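Local coordinates for YueI protein (Bacillus subtilis, PDB 2OHW), which is of unknown function and belongs to the DUF1694 family, folding as a single small alpha/beta domain round a four-stranded mixed sheet, at residues L28-L33 with L68-L73; E35-A40 with G105-A110. One frame throughout, in Å; residues are numbered along the deposited sequence.

Contact 1: L28-L33 with L68-L73; sequences LFLGSL and LINGEL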
loop_
_atom_site.group_PDB
_atom_site.type_symbol
_atom_site.label_atom_id
_atom_site.label_comp_id
_atom_site.label_asym_id
_atom_site.label_seq_id
_atom_site.Cartn_x
_atom_site.Cartn_y
_atom_site.Cartn_z
ATOM N N LEU A 28 -9.687 1.792 -2.056
ATOM C CA LEU A 28 -8.644 0.780 -2.282
ATOM C C LEU A 28 -7.350 1.104 -1.513
ATOM O O LEU A 28 -6.772 0.228 -0.849
ATOM C CB LEU A 28 -8.345 0.610 -3.775
ATOM C CG LEU A 28 -7.196 -0.352 -4.147
ATOM C CD1 LEU A 28 -7.412 -1.771 -3.670
ATOM C CD2 LEU A 28 -6.980 -0.345 -5.661
ATOM N N PHE A 29 -6.900 2.355 -1.631
ATOM C CA PHE A 29 -5.579 2.758 -1.155
ATOM C C PHE A 29 -5.533 3.352 0.255
ATOM O O PHE A 29 -4.717 4.245 0.544
ATOM C CB PHE A 29 -4.921 3.696 -2.174
ATOM C CG PHE A 29 -4.632 3.033 -3.501
ATOM C CD1 PHE A 29 -3.606 2.094 -3.610
ATOM C CD2 PHE A 29 -5.365 3.358 -4.629
ATOM C CE1 PHE A 29 -3.341 1.476 -4.842
ATOM C CE2 PHE A 29 -5.097 2.758 -5.860
ATOM C CZ PHE A 29 -4.092 1.811 -5.965
ATOM N N LEU A 30 -6.398 2.834 1.130
ATOM C CA LEU A 30 -6.395 3.214 2.554
ATOM C C LEU A 30 -6.544 4.721 2.748
ATOM O O LEU A 30 -5.951 5.311 3.660
ATOM C CB LEU A 30 -5.127 2.695 3.257
ATOM C CG LEU A 30 -4.949 1.173 3.279
ATOM C CD1 LEU A 30 -3.578 0.791 3.851
ATOM C CD2 LEU A 30 -6.064 0.516 4.071
ATOM N N GLY A 31 -7.356 5.320 1.881
ATOM C CA GLY A 31 -7.702 6.737 1.970
ATOM C C GLY A 31 -6.952 7.632 1.004
ATOM O O GLY A 31 -7.334 8.793 0.834
ATOM N N SER A 32 -5.894 7.112 0.371
ATOM C CA SER A 32 -5.093 7.904 -0.569
ATOM C C SER A 32 -5.634 7.863 -1.992
ATOM O O SER A 32 -6.281 6.890 -2.406
ATOM C CB SER A 32 -3.641 7.410 -0.583
ATOM O OG SER A 32 -2.853 8.187 -1.483
ATOM N N LEU A 33 -5.376 8.931 -2.749
ATOM C CA LEU A 33 -5.639 8.911 -4.188
ATOM C C LEU A 33 -4.524 8.150 -4.911
ATOM O O LEU A 33 -3.371 8.154 -4.479
ATOM C CB LEU A 33 -5.732 10.347 -4.745
ATOM C CG LEU A 33 -6.940 11.204 -4.325
ATOM C CD1 LEU A 33 -6.922 12.569 -5.008
ATOM C CD2 LEU A 33 -8.244 10.483 -4.598
ATOM N N LEU A 68 0.778 4.189 5.541
ATOM C CA LEU A 68 -0.603 3.847 5.875
ATOM C C LEU A 68 -0.691 2.328 6.059
ATOM O O LEU A 68 -0.189 1.570 5.210
ATOM C CB LEU A 68 -1.545 4.270 4.751
ATOM C CG LEU A 68 -1.529 5.760 4.350
ATOM C CD1 LEU A 68 -2.506 6.019 3.210
ATOM C CD2 LEU A 68 -1.875 6.640 5.548
ATOM N N ILE A 69 -1.318 1.901 7.164
ATOM C CA ILE A 69 -1.387 0.486 7.540
ATOM C C ILE A 69 -2.849 0.112 7.711
ATOM O O ILE A 69 -3.602 0.812 8.393
ATOM C CB ILE A 69 -0.653 0.252 8.861
ATOM C CG1 ILE A 69 0.831 0.565 8.707
ATOM C CG2 ILE A 69 -0.849 -1.185 9.355
ATOM C CD1 ILE A 69 1.508 0.873 10.042
ATOM N N ASN A 70 -3.250 -1.001 7.110
ATOM C CA ASN A 70 -4.590 -1.522 7.239
ATOM C C ASN A 70 -4.833 -2.060 8.650
ATOM O O ASN A 70 -4.212 -3.041 9.045
ATOM C CB ASN A 70 -4.765 -2.658 6.225
ATOM C CG ASN A 70 -6.182 -3.118 6.101
ATOM O OD1 ASN A 70 -6.947 -3.080 7.070
ATOM N ND2 ASN A 70 -6.546 -3.585 4.910
ATOM N N GLY A 71 -5.750 -1.431 9.389
ATOM C CA GLY A 71 -6.075 -1.817 10.765
ATOM C C GLY A 71 -6.673 -3.205 10.928
ATOM O O GLY A 71 -6.809 -3.685 12.062
ATOM N N GLU A 72 -7.024 -3.873 9.824
ATOM C CA GLU A 72 -7.474 -5.267 9.943
ATOM C C GLU A 72 -6.339 -6.201 10.357
ATOM O O GLU A 72 -6.588 -7.306 10.862
ATOM C CB GLU A 72 -8.068 -5.774 8.636
ATOM C CG GLU A 72 -9.191 -4.910 8.137
ATOM C CD GLU A 72 -10.464 -5.662 7.931
ATOM O OE1 GLU A 72 -10.427 -6.881 7.655
ATOM O OE2 GLU A 72 -11.526 -5.019 8.047
ATOM N N LEU A 73 -5.100 -5.771 10.086
ATOM C CA LEU A 73 -3.906 -6.526 10.433
ATOM C C LEU A 73 -3.595 -6.397 11.921
ATOM O O LEU A 73 -3.852 -5.361 12.521
ATOM C CB LEU A 73 -2.711 -5.997 9.630
ATOM C CG LEU A 73 -2.763 -6.230 8.118
ATOM C CD1 LEU A 73 -1.642 -5.418 7.470
ATOM C CD2 LEU A 73 -2.598 -7.709 7.832
#
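Leu30 reaches from a tight turn onto the face of strand 65-70 that carries Leu68 and Asn70, its two methyls dividing the work. Leu30 CD1 lies over the backbone between Leu68 and Asn70, 3.7 Å from Asn70 N, and also meets the side chain of Leu68, where Leu30 CD1 stands 4.1 Å from Leu68 CB. CD2 bears on the base of Asn70, with Leu30 CD2 4.0 Å from Asn70 CB; the two side chains cross at about a right angle. In return Leu68 points at the turn: CG is anti to its own carbonyl carbon (chi1 -57°) and the chain extended beyond, which brings Leu68 CD1 up to the carbonyl oxygens of the turn, 3.5 Å from Leu30 O and a little farther from Phe29 O. The CB of Ser32 adds a looser touch on the same methyl. No hydrogen bond joins the two segments; the buried contact is made mainly by leucine methyls on side chains and peptide groups. The turn is a type I' beta turn from Phe29 to Ser32, closed by Ser32 N to Phe29 O, and it follows directly on helix 22-28; the contact therefore seats the helix-to-strand connection on one face of the central mixed sheet, where Leu30 also meets Val107 and Ser32 meets Ala109. Asn70 ends the strand with an Asx turn: Glu72 N donates to Asn70 OD1 at 2.9 Å, tilted 30° from the carbonyl plane, within a type I turn from Asn70 to Leu73. Asn70 ND2 donates to Leu104 O, so both ends of the amide are bonded and its rotation is fixed while Leu30 packs against its aliphatic stem.

Contact 2: E35-A40 with G105-A110; sequences ERVVLA and GIVIAA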
loop_
_atom_site.group_PDB
_atom_site.type_symbol
_atom_site.label_atom_id
_atom_site.label_comp_id
_atom_site.label_asym_id
_atom_site.label_seq_id
_atom_site.Cartn_x
_atom_site.Cartn_y
_atom_site.Cartn_z
ATOM N N GLU A 35 -2.883 8.912 -7.474
ATOM C CA GLU A 35 -1.797 9.787 -7.902
ATOM C C GLU A 35 -0.751 10.029 -6.809
ATOM O O GLU A 35 0.349 10.485 -7.114
ATOM C CB GLU A 35 -2.342 11.139 -8.412
ATOM C CG GLU A 35 -2.950 12.016 -7.344
ATOM C CD GLU A 35 -3.561 13.292 -7.903
ATOM O OE1 GLU A 35 -3.768 13.369 -9.130
ATOM O OE2 GLU A 35 -3.837 14.207 -7.102
ATOM N N ARG A 36 -1.105 9.739 -5.553
ATOM C CA ARG A 36 -0.180 9.958 -4.441
ATOM C C ARG A 36 0.548 8.677 -3.982
ATOM O O ARG A 36 1.453 8.723 -3.141
ATOM C CB ARG A 36 -0.919 10.630 -3.282
ATOM C CG ARG A 36 -1.589 11.991 -3.690
ATOM C CD ARG A 36 -1.522 13.009 -2.582
ATOM N NE ARG A 36 -2.337 14.232 -2.737
ATOM C CZ ARG A 36 -2.679 14.870 -3.862
ATOM N NH1 ARG A 36 -2.287 14.460 -5.060
ATOM N NH2 ARG A 36 -3.431 15.967 -3.779
ATOM N N VAL A 37 0.177 7.540 -4.556
ATOM C CA VAL A 37 0.725 6.275 -4.087
ATOM C C VAL A 37 2.137 6.063 -4.624
ATOM O O VAL A 37 2.376 6.170 -5.835
ATOM C CB VAL A 37 -0.184 5.089 -4.456
ATOM C CG1 VAL A 37 0.446 3.782 -4.003
ATOM C CG2 VAL A 37 -1.582 5.259 -3.824
ATOM N N VAL A 38 3.056 5.748 -3.711
ATOM C CA VAL A 38 4.433 5.415 -4.030
ATOM C C VAL A 38 4.629 3.896 -4.098
ATOM O O VAL A 38 5.341 3.401 -4.965
ATOM C CB VAL A 38 5.392 6.029 -2.970
ATOM C CG1 VAL A 38 6.815 5.562 -3.176
ATOM C CG2 VAL A 38 5.325 7.561 -3.023
ATOM N N LEU A 39 3.989 3.154 -3.195
ATOM C CA LEU A 39 4.112 1.699 -3.174
ATOM C C LEU A 39 2.948 1.144 -2.376
ATOM O O LEU A 39 2.496 1.755 -1.402
ATOM C CB LEU A 39 5.435 1.271 -2.541
ATOM C CG LEU A 39 5.915 -0.182 -2.741
ATOM C CD1 LEU A 39 6.543 -0.357 -4.136
ATOM C CD2 LEU A 39 6.956 -0.471 -1.689
ATOM N N ALA A 40 2.457 -0.021 -2.785
ATOM C CA ALA A 40 1.404 -0.702 -2.050
ATOM C C ALA A 40 1.755 -2.177 -1.941
ATOM O O ALA A 40 2.290 -2.760 -2.894
ATOM C CB ALA A 40 0.081 -0.511 -2.751
ATOM N N GLY A 105 -2.495 -4.078 2.392
ATOM C CA GLY A 105 -2.051 -4.092 3.789
ATOM C C GLY A 105 -1.304 -2.833 4.175
ATOM O O GLY A 105 -1.467 -2.320 5.274
ATOM N N ILE A 106 -0.481 -2.332 3.263
ATOM C CA ILE A 106 0.333 -1.151 3.513
ATOM C C ILE A 106 0.311 -0.313 2.252
ATOM O O ILE A 106 0.335 -0.867 1.135
ATOM C CB ILE A 106 1.788 -1.556 3.891
ATOM C CG1 ILE A 106 1.853 -1.843 5.397
ATOM C CG2 ILE A 106 2.817 -0.552 3.388
ATOM C CD1 ILE A 106 3.140 -2.450 5.845
ATOM N N VAL A 107 0.187 1.003 2.426
ATOM C CA VAL A 107 0.320 1.949 1.312
ATOM C C VAL A 107 1.267 3.052 1.761
ATOM O O VAL A 107 1.068 3.640 2.822
ATOM C CB VAL A 107 -1.042 2.574 0.923
ATOM C CG1 VAL A 107 -0.874 3.667 -0.125
ATOM C CG2 VAL A 107 -2.010 1.505 0.413
ATOM N N ILE A 108 2.306 3.307 0.971
ATOM C CA ILE A 108 3.168 4.458 1.187
ATOM C C ILE A 108 2.649 5.552 0.276
ATOM O O ILE A 108 2.632 5.381 -0.947
ATOM C CB ILE A 108 4.650 4.141 0.901
ATOM C CG1 ILE A 108 5.127 3.015 1.831
ATOM C CG2 ILE A 108 5.529 5.404 1.077
ATOM C CD1 ILE A 108 6.495 2.403 1.509
ATOM N N ALA A 109 2.186 6.648 0.867
ATOM C CA ALA A 109 1.548 7.729 0.106
ATOM C C ALA A 109 2.285 9.031 0.324
ATOM O O ALA A 109 2.601 9.393 1.460
ATOM C CB ALA A 109 0.092 7.880 0.524
ATOM N N ALA A 110 2.534 9.739 -0.768
ATOM C CA ALA A 110 3.124 11.075 -0.713
ATOM C C ALA A 110 2.067 12.126 -0.385
ATOM O O ALA A 110 0.859 11.895 -0.524
ATOM C CB ALA A 110 3.811 11.401 -2.029
#
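With CG1 anti to the backbone N in both valines (chi1 178° in Val37, 174° in Val107), Val37 and Val107 present methyls to each other on one face of the sheet, crossing at about a right angle with Val37 CG2 4.1 Å from Val107 CG1. Ala40 joins them there, its CB resting near Val107 CG2. Ile108 occupies the other face: its CG2, set anti to the backbone N, meets Val38 CB at 4.1 Å, while its CD1 extends to Leu39 CD2, and helix 53-60 covers this side through Leu59 and Ala55. The aliphatic stem of Arg36 passes over the carbonyl of Ala110, with Arg36 CD 3.3 Å from Ala110 O, before its guanidinium turns back to Glu35 in a salt bridge. Between the side chains the backbones are antiparallel. Ala110 N donates to Arg36 O at 2.8 Å, and Ile108 N to Leu39 O at 2.8 Å. Ile108 O takes two donors, a short one, with Val38 N 2.8 Å from Ile108 O, and a weak one, with Leu39 N 3.4 Å from it. Val38 and Leu39 thus stand together opposite Ile108, and the register slips by one residue between Val37 and Leu39. This is a classic beta bulge, here in the antiparallel pairing of strand 37-42, at one end of the four-stranded mixed sheet, with strand 104-110.

Contacts 1 and 2 lie with centres 9 Å apart on one sheet, and their segments alternate along the chain. Strand 104-110, paired with 37-42 in contact 2, bonds along its other edge to strand 65-70 of contact 1: Leu68 N lies 2.8 Å from Val107 O and Asn70 N 2.9 Å from Gly105 O, both probable hydrogen bonds. The turn of 28-33 spans this junction on the face bearing Val37, Val107 and Ala109. Phe29 CD1 packs 3.8 Å from Val37 CG2, and Ser32 OG lies 3.6 Å from Ala109 CB. One connection thus covers three neighbouring strands before the chain enters the one at the end of the sheet.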